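Local coordinates for protein alpha-rhamnosidase (Dictyoglomus thermophilum, PDB 6I60) that probably catalyses the hydrolysis of terminal non-reducing alpha-L-rhamnose residues in alpha-L-rhamnosides, at residues K236-D240 and G241-I245; N251-V255 and K256-Y260; E303-G307 and R308-K312. All coordinates share one frame; numbering follows the deposited sequence.

How the contacts relate
All three contacts are local turns within the N-terminal domain region of the rhamnosidase, and they follow one another along the chain. Contact 1 joins the loop after strand 226-233 to the first residues of strand 242-250, contact 2 lies in the loop after that strand, and contact 3 ends strand 302-306. None touches another: nearest atoms are about 18 Å apart between contacts 1 and 2, about 11 Å between 1 and 3, and about 9 Å between 2 and 3. Contact 2 is the closest of the three to the centre of the chain, about 23 Å between centres. The side chain of Tyr-260 in contact 2 is about 12 Å from a bound 2-(2-ethoxyethoxy)ethanol.

Contact 1 of 3, residues K236-D240 and G241-I245; sequences KNIRD and GKNAI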
loop_
_atom_site.group_PDB
_atom_site.type_symbol
_atom_site.label_atom_id
_atom_site.label_comp_id
_atom_site.label_asym_id
_atom_site.label_seq_id
_atom_site.Cartn_x
_atom_site.Cartn_y
_atom_site.Cartn_z
ATOM N N LYS A 236 -18.700 -8.655 -23.878
ATOM C CA LYS A 236 -19.860 -7.871 -24.286
ATOM C C LYS A 236 -19.439 -6.547 -24.908
ATOM O O LYS A 236 -20.085 -5.517 -24.691
ATOM C CB LYS A 236 -20.786 -7.624 -23.091
ATOM C CG LYS A 236 -21.458 -8.877 -22.539
ATOM C CD LYS A 236 -21.881 -9.826 -23.650
ATOM C CE LYS A 236 -23.339 -10.234 -23.502
ATOM N NZ LYS A 236 -24.023 -10.328 -24.822
ATOM N N ASN A 237 -18.352 -6.566 -25.682
ATOM C CA ASN A 237 -17.894 -5.383 -26.398
ATOM C C ASN A 237 -17.532 -5.693 -27.845
ATOM O O ASN A 237 -16.992 -4.817 -28.531
ATOM C CB ASN A 237 -16.678 -4.757 -25.698
ATOM C CG ASN A 237 -17.054 -3.968 -24.461
ATOM O OD1 ASN A 237 -16.445 -4.126 -23.404
ATOM N ND2 ASN A 237 -18.054 -3.102 -24.591
ATOM N N ILE A 238 -17.824 -6.898 -28.333
ATOM C CA ILE A 238 -17.255 -7.367 -29.592
ATOM C C ILE A 238 -18.057 -6.921 -30.816
ATOM O O ILE A 238 -17.472 -6.705 -31.883
ATOM C CB ILE A 238 -17.110 -8.900 -29.536
ATOM C CG1 ILE A 238 -15.896 -9.280 -28.686
ATOM C CG2 ILE A 238 -16.982 -9.511 -30.928
ATOM C CD1 ILE A 238 -14.648 -8.479 -29.004
ATOM N N ARG A 239 -19.379 -6.764 -30.686
ATOM C CA ARG A 239 -20.242 -6.374 -31.800
ATOM C C ARG A 239 -20.246 -7.453 -32.879
ATOM O O ARG A 239 -19.699 -8.542 -32.678
ATOM C CB ARG A 239 -19.809 -5.021 -32.383
ATOM C CG ARG A 239 -20.933 -4.164 -32.942
ATOM C CD ARG A 239 -20.373 -2.969 -33.701
ATOM N NE ARG A 239 -21.391 -1.958 -33.968
ATOM C CZ ARG A 239 -21.872 -1.115 -33.059
ATOM N NH1 ARG A 239 -21.427 -1.153 -31.808
ATOM N NH2 ARG A 239 -22.799 -0.229 -33.399
ATOM N N ASP A 240 -20.862 -7.168 -34.026
ATOM C CA ASP A 240 -20.983 -8.172 -35.075
ATOM C C ASP A 240 -19.949 -7.973 -36.174
ATOM O O ASP A 240 -18.868 -8.570 -36.126
ATOM C CB ASP A 240 -22.391 -8.155 -35.674
ATOM C CG ASP A 240 -22.711 -9.426 -36.438
ATOM O OD1 ASP A 240 -22.168 -10.493 -36.079
ATOM O OD2 ASP A 240 -23.504 -9.359 -37.399
ATOM N N GLY A 241 -20.268 -7.139 -37.162
ATOM C CA GLY A 241 -19.454 -7.003 -38.358
ATOM C C GLY A 241 -18.051 -6.469 -38.148
ATOM O O GLY A 241 -17.168 -7.187 -37.673
ATOM N N LYS A 242 -17.827 -5.212 -38.522
ATOM C CA LYS A 242 -16.506 -4.614 -38.395
ATOM C C LYS A 242 -16.230 -4.234 -36.946
ATOM O O LYS A 242 -17.128 -3.800 -36.217
ATOM C CB LYS A 242 -16.386 -3.384 -39.295
ATOM C CG LYS A 242 -15.503 -3.597 -40.516
ATOM C CD LYS A 242 -14.641 -2.376 -40.800
ATOM C CE LYS A 242 -14.617 -2.047 -42.285
ATOM N NZ LYS A 242 -14.026 -0.704 -42.551
ATOM N N ASN A 243 -14.979 -4.408 -36.528
ATOM C CA ASN A 243 -14.560 -4.111 -35.169
ATOM C C ASN A 243 -13.339 -3.206 -35.195
ATOM O O ASN A 243 -12.598 -3.150 -36.181
ATOM C CB ASN A 243 -14.235 -5.384 -34.386
ATOM C CG ASN A 243 -15.472 -6.096 -33.901
ATOM O OD1 ASN A 243 -16.532 -6.019 -34.521
ATOM N ND2 ASN A 243 -15.347 -6.797 -32.782
ATOM N N ALA A 244 -13.131 -2.501 -34.087
ATOM C CA ALA A 244 -12.008 -1.587 -33.964
ATOM C C ALA A 244 -11.519 -1.587 -32.524
ATOM O O ALA A 244 -12.318 -1.677 -31.588
ATOM C CB ALA A 244 -12.391 -0.166 -34.394
ATOM N N ILE A 245 -10.205 -1.488 -32.358
ATOM C CA ILE A 245 -9.589 -1.373 -31.044
ATOM C C ILE A 245 -8.757 -0.098 -31.013
ATOM O O ILE A 245 -8.236 0.352 -32.039
ATOM C CB ILE A 245 -8.727 -2.607 -30.701
ATOM C CG1 ILE A 245 -7.862 -2.999 -31.893
ATOM C CG2 ILE A 245 -9.608 -3.779 -30.320
ATOM C CD1 ILE A 245 -6.522 -2.337 -31.907
#
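The side chain of Asn-243 reaches back over the bend in the chain and lies across Ile-238, the two side chains meeting at about a right angle. The turn is part of a connection between two beta sheets of the N-terminal domain: it leaves strand 226-233, which belongs to one sheet, and enters strand 242-250, which pairs with strand 171-184 in another. Asn-243, near the start of the new strand, sits against the loop that delivers it. Its CG is anti to the carbonyl carbon (chi1 -78°), which swings the carboxamide inward, although CB itself points neither at the loop nor away from it. ND2 is placed as a donor to Ile-238 O, with a bent N-H...O angle of 128°, but the modelled separation is too short to be taken at face value, so the strength of this bond is doubtful. The methyl CG2 of Ile-238 also lies against the amide, 3.7 Å from Asn-243 ND2. Beyond it, Ile-238 is buried against Ile-185, Ile-189 and Ala-192. The link between loop and strand is made by Asn-207, which bonds to Asn-237 O through its ND2 and receives the N-H of Ala-244 on its OD1. Arg-239 has a positive phi of 64°, consistent with the chain reversing here, and the base of its side chain borders the amide from the loop side. Asn-243 OD1 is 4.0 Å from Arg-239 CB and 3.8 Å from Asp-240 O, whereas Arg-239 CD comes to 4.2 Å from Lys-242 O.

Contact 2 of 3, residues N251-V255 and K256-Y260; sequences NGRYV and KEYGY
A methylene group rather than a ring sits over the face of Tyr-254: CB of Tyr-260 lies 3.8 Å from the ring centroid of Tyr-254 and only 13° off its normal, a CH-pi contact. The two tyrosine rings are nearly parallel but slid apart, so they barely overlap, and Tyr-223 meets each of them edge-to-face. With CG of Tyr-254 anti to the backbone N (chi1 -158°), its ring is carried beneath the incoming Tyr-260. In the loop between strands 242-250 and 264-273, a type II' beta turn from Asn-251 to Tyr-254, with Gly-252 at its second position, runs into an inverse gamma turn centred on Tyr-254 and then a reversal around the carbonyl of Val-255. That oxygen accepts two backbone N-H groups: Tyr-260 N at 3.2 Å from Val-255 O, approaching from above the carbonyl plane, and Tyr-258 N more weakly. Arg-253 O lies at the edge of two rings, 3.4 Å from Tyr-258 CD2 and 3.3 Å from Tyr-260 CD2. On the flank, Val-255 CG2 is 3.5 Å from Tyr-258 CD2, and Glu-257 folds back so that its CD comes 3.5 Å from Val-255 CG2. CG of Glu-257 also lies over the centre of the Tyr-258 ring, and its OE1 accepts the N-H of Thr-172 on strand 171-184. With an alanine here, the Thr-172 N-H would probably lose this acceptor, and Val-255 CG2 and the Tyr-258 ring the carbons now resting on them. One regular and one weak N-H on Val-255 O thus probably share the hold on the turn with the packed tyrosines and the Glu-257 to Thr-172 bond.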
loop_
_atom_site.group_PDB
_atom_site.type_symbol
_atom_site.label_atom_id
_atom_site.label_comp_id
_atom_site.label_asym_id
_atom_site.label_seq_id
_atom_site.Cartn_x
_atom_site.Cartn_y
_atom_site.Cartn_z
ATOM N N ASN A 251 3.772 8.332 -21.402
ATOM C CA ASN A 251 5.158 8.107 -20.998
ATOM C C ASN A 251 5.238 7.458 -19.621
ATOM O O ASN A 251 5.716 6.327 -19.481
ATOM C CB ASN A 251 5.934 9.428 -21.010
ATOM C CG ASN A 251 5.785 10.183 -22.315
ATOM O OD1 ASN A 251 5.199 9.685 -23.276
ATOM N ND2 ASN A 251 6.310 11.398 -22.351
ATOM N N GLY A 252 4.778 8.166 -18.592
ATOM C CA GLY A 252 4.837 7.654 -17.239
ATOM C C GLY A 252 6.258 7.533 -16.731
ATOM O O GLY A 252 6.993 8.523 -16.677
ATOM N N ARG A 253 6.656 6.319 -16.358
ATOM C CA ARG A 253 8.007 6.059 -15.886
ATOM C C ARG A 253 8.904 5.444 -16.949
ATOM O O ARG A 253 10.122 5.377 -16.747
ATOM C CB ARG A 253 7.966 5.147 -14.654
ATOM C CG ARG A 253 7.535 5.861 -13.386
ATOM C CD ARG A 253 8.714 6.052 -12.456
ATOM N NE ARG A 253 8.338 6.676 -11.190
ATOM C CZ ARG A 253 8.369 7.985 -10.963
ATOM N NH1 ARG A 253 8.757 8.817 -11.920
ATOM N NH2 ARG A 253 8.014 8.463 -9.779
ATOM N N TYR A 254 8.339 4.998 -18.071
ATOM C CA TYR A 254 9.123 4.466 -19.187
ATOM C C TYR A 254 9.663 5.646 -19.990
ATOM O O TYR A 254 9.172 5.994 -21.066
ATOM C CB TYR A 254 8.276 3.537 -20.048
ATOM C CG TYR A 254 9.073 2.560 -20.886
ATOM C CD1 TYR A 254 9.654 1.437 -20.313
ATOM C CD2 TYR A 254 9.236 2.757 -22.253
ATOM C CE1 TYR A 254 10.383 0.539 -21.076
ATOM C CE2 TYR A 254 9.962 1.866 -23.025
ATOM C CZ TYR A 254 10.532 0.758 -22.430
ATOM O OH TYR A 254 11.256 -0.136 -23.187
ATOM N N VAL A 255 10.699 6.279 -19.440
ATOM C CA VAL A 255 11.302 7.461 -20.037
ATOM C C VAL A 255 12.809 7.262 -20.112
ATOM O O VAL A 255 13.386 6.419 -19.421
ATOM C CB VAL A 255 10.962 8.746 -19.252
ATOM C CG1 VAL A 255 9.591 9.271 -19.659
ATOM C CG2 VAL A 255 11.009 8.478 -17.761
ATOM N N LYS A 256 13.447 8.067 -20.966
ATOM C CA LYS A 256 14.869 7.881 -21.246
ATOM C C LYS A 256 15.743 8.214 -20.044
ATOM O O LYS A 256 16.852 7.682 -19.925
ATOM C CB LYS A 256 15.279 8.731 -22.448
ATOM C CG LYS A 256 15.521 7.932 -23.719
ATOM C CD LYS A 256 17.000 7.636 -23.912
ATOM C CE LYS A 256 17.611 8.540 -24.970
ATOM N NZ LYS A 256 19.098 8.441 -24.991
ATOM N N GLU A 257 15.273 9.082 -19.146
ATOM C CA GLU A 257 16.108 9.491 -18.020
ATOM C C GLU A 257 16.382 8.337 -17.065
ATOM O O GLU A 257 17.462 8.275 -16.467
ATOM C CB GLU A 257 15.456 10.655 -17.274
ATOM C CG GLU A 257 14.005 10.420 -16.890
ATOM C CD GLU A 257 13.046 11.291 -17.678
ATOM O OE1 GLU A 257 13.396 11.691 -18.809
ATOM O OE2 GLU A 257 11.941 11.577 -17.168
ATOM N N TYR A 258 15.432 7.417 -16.911
ATOM C CA TYR A 258 15.599 6.271 -16.029
ATOM C C TYR A 258 16.195 5.064 -16.742
ATOM O O TYR A 258 16.246 3.977 -16.156
ATOM C CB TYR A 258 14.258 5.891 -15.396
ATOM C CG TYR A 258 13.578 7.034 -14.677
ATOM C CD1 TYR A 258 14.315 7.960 -13.951
ATOM C CD2 TYR A 258 12.198 7.187 -14.725
ATOM C CE1 TYR A 258 13.699 9.006 -13.295
ATOM C CE2 TYR A 258 11.573 8.231 -14.070
ATOM C CZ TYR A 258 12.329 9.138 -13.356
ATOM O OH TYR A 258 11.714 10.179 -12.702
ATOM N N GLY A 259 16.644 5.229 -17.983
ATOM C CA GLY A 259 17.244 4.137 -18.719
ATOM C C GLY A 259 16.286 3.320 -19.553
ATOM O O GLY A 259 16.499 2.113 -19.715
ATOM N N TYR A 260 15.240 3.933 -20.092
ATOM C CA TYR A 260 14.247 3.239 -20.899
ATOM C C TYR A 260 14.167 3.879 -22.282
ATOM O O TYR A 260 14.907 4.810 -22.609
ATOM C CB TYR A 260 12.882 3.250 -20.207
ATOM C CG TYR A 260 12.877 2.575 -18.854
ATOM C CD1 TYR A 260 13.306 1.261 -18.712
ATOM C CD2 TYR A 260 12.445 3.250 -17.718
ATOM C CE1 TYR A 260 13.304 0.638 -17.478
ATOM C CE2 TYR A 260 12.440 2.635 -16.480
ATOM C CZ TYR A 260 12.870 1.329 -16.365
ATOM O OH TYR A 260 12.866 0.708 -15.138
#

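Contact 3 of 3, residues E303-G307 and R308-K312; sequences EIYDG and RKEIK
An Asx turn closes strand 302-306, and a salt-bridge network is built on the same aspartate. Arg-308 N lies 2.9 Å from Asp-306 OD2, on the anti side and tilted out of the carboxylate plane, and the chain then turns so that Lys-309 N makes a weak bond to Asp-306 O. The Arg-308 side chain, bent at chi3 (-49°), curls back to grip the carboxylate side-on: NE lies 3.0 Å from Asp-306 OD2 and NH2 2.8 Å from Asp-306 OD1, each carboxylate oxygen offering its syn lone pair. Guanidinium and carboxylate are nearly coplanar, 15° apart, and the NH2 bond is almost straight. Lys-309 comes from above the carboxylate plane, its NZ 2.8 Å from Asp-306 OD1. Further along, Glu-310 OE1 sits at the edge of the Tyr-305 ring, though the modelled closeness to OH makes any bond there doubtful; the other oxygen of Glu-310 makes a salt bridge to Lys-420. With two donors on each oxygen, the carboxylate of Asp-306 is held against rotation, and two neighbouring cations would be expected to favour its ionised form.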
loop_
_atom_site.group_PDB
_atom_site.type_symbol
_atom_site.label_atom_id
_atom_site.label_comp_id
_atom_site.label_asym_id
_atom_site.label_seq_id
_atom_site.Cartn_x
_atom_site.Cartn_y
_atom_site.Cartn_z
ATOM N N GLU A 303 0.065 17.173 -18.397
ATOM C CA GLU A 303 -0.333 16.738 -19.727
ATOM C C GLU A 303 -0.985 17.899 -20.463
ATOM O O GLU A 303 -1.683 18.715 -19.857
ATOM C CB GLU A 303 -1.293 15.535 -19.648
ATOM C CG GLU A 303 -2.336 15.455 -20.756
ATOM C CD GLU A 303 -3.573 14.676 -20.341
ATOM O OE1 GLU A 303 -3.419 13.574 -19.773
ATOM O OE2 GLU A 303 -4.701 15.162 -20.583
ATOM N N ILE A 304 -0.741 17.973 -21.771
ATOM C CA ILE A 304 -1.331 18.986 -22.638
ATOM C C ILE A 304 -2.277 18.295 -23.610
ATOM O O ILE A 304 -1.888 17.338 -24.290
ATOM C CB ILE A 304 -0.249 19.779 -23.390
ATOM C CG1 ILE A 304 0.650 20.522 -22.401
ATOM C CG2 ILE A 304 -0.880 20.746 -24.374
ATOM C CD1 ILE A 304 2.097 20.560 -22.818
ATOM N N TYR A 305 -3.517 18.781 -23.677
ATOM C CA TYR A 305 -4.556 18.211 -24.531
ATOM C C TYR A 305 -5.056 19.295 -25.479
ATOM O O TYR A 305 -5.747 20.227 -25.055
ATOM C CB TYR A 305 -5.702 17.650 -23.690
ATOM C CG TYR A 305 -6.702 16.807 -24.455
ATOM C CD1 TYR A 305 -7.678 17.396 -25.253
ATOM C CD2 TYR A 305 -6.683 15.421 -24.366
ATOM C CE1 TYR A 305 -8.594 16.629 -25.945
ATOM C CE2 TYR A 305 -7.595 14.647 -25.054
ATOM C CZ TYR A 305 -8.549 15.256 -25.843
ATOM O OH TYR A 305 -9.461 14.490 -26.533
ATOM N N ASP A 306 -4.718 19.168 -26.760
ATOM C CA ASP A 306 -5.150 20.112 -27.788
ATOM C C ASP A 306 -6.380 19.528 -28.473
ATOM O O ASP A 306 -6.273 18.601 -29.280
ATOM C CB ASP A 306 -4.029 20.386 -28.785
ATOM C CG ASP A 306 -4.327 21.569 -29.689
ATOM O OD1 ASP A 306 -3.370 22.246 -30.123
ATOM O OD2 ASP A 306 -5.520 21.821 -29.966
ATOM N N GLY A 307 -7.553 20.076 -28.148
ATOM C CA GLY A 307 -8.791 19.577 -28.721
ATOM C C GLY A 307 -8.921 19.807 -30.212
ATOM O O GLY A 307 -9.736 19.144 -30.862
ATOM N N ARG A 308 -8.137 20.730 -30.768
ATOM C CA ARG A 308 -8.194 20.967 -32.206
ATOM C C ARG A 308 -7.592 19.809 -32.992
ATOM O O ARG A 308 -8.071 19.490 -34.086
ATOM C CB ARG A 308 -7.487 22.279 -32.546
ATOM C CG ARG A 308 -8.100 23.500 -31.872
ATOM C CD ARG A 308 -7.178 24.704 -31.955
ATOM N NE ARG A 308 -5.815 24.375 -31.546
ATOM C CZ ARG A 308 -4.773 25.187 -31.697
ATOM N NH1 ARG A 308 -4.935 26.381 -32.250
ATOM N NH2 ARG A 308 -3.567 24.804 -31.294
ATOM N N LYS A 309 -6.556 19.162 -32.454
ATOM C CA LYS A 309 -5.917 18.010 -33.092
ATOM C C LYS A 309 -6.537 16.690 -32.660
ATOM O O LYS A 309 -5.837 15.683 -32.516
ATOM C CB LYS A 309 -4.420 18.023 -32.797
ATOM C CG LYS A 309 -3.734 19.356 -33.054
ATOM C CD LYS A 309 -2.219 19.224 -32.944
ATOM C CE LYS A 309 -1.533 20.582 -32.972
ATOM N NZ LYS A 309 -1.250 21.094 -31.600
ATOM N N GLU A 310 -7.850 16.658 -32.451
ATOM C CA GLU A 310 -8.545 15.473 -31.960
ATOM C C GLU A 310 -9.195 14.754 -33.137
ATOM O O GLU A 310 -10.166 15.250 -33.718
ATOM C CB GLU A 310 -9.584 15.853 -30.910
ATOM C CG GLU A 310 -10.444 14.694 -30.452
ATOM C CD GLU A 310 -11.155 14.984 -29.149
ATOM O OE1 GLU A 310 -10.513 15.535 -28.229
ATOM O OE2 GLU A 310 -12.357 14.664 -29.042
ATOM N N ILE A 311 -8.662 13.583 -33.484
ATOM C CA ILE A 311 -9.216 12.772 -34.563
ATOM C C ILE A 311 -10.571 12.235 -34.126
ATOM O O ILE A 311 -10.653 11.295 -33.328
ATOM C CB ILE A 311 -8.261 11.627 -34.951
ATOM C CG1 ILE A 311 -6.932 12.192 -35.452
ATOM C CG2 ILE A 311 -8.895 10.740 -36.012
ATOM C CD1 ILE A 311 -5.804 12.062 -34.459
ATOM N N LYS A 312 -11.641 12.834 -34.640
ATOM C CA LYS A 312 -12.984 12.418 -34.259
ATOM C C LYS A 312 -13.301 11.053 -34.852
ATOM O O LYS A 312 -13.129 10.833 -36.053
ATOM C CB LYS A 312 -14.012 13.447 -34.724
ATOM C CG LYS A 312 -13.628 14.888 -34.435
ATOM C CD LYS A 312 -14.855 15.739 -34.159
ATOM C CE LYS A 312 -15.270 16.523 -35.395
ATOM N NZ LYS A 312 -14.394 17.706 -35.630
#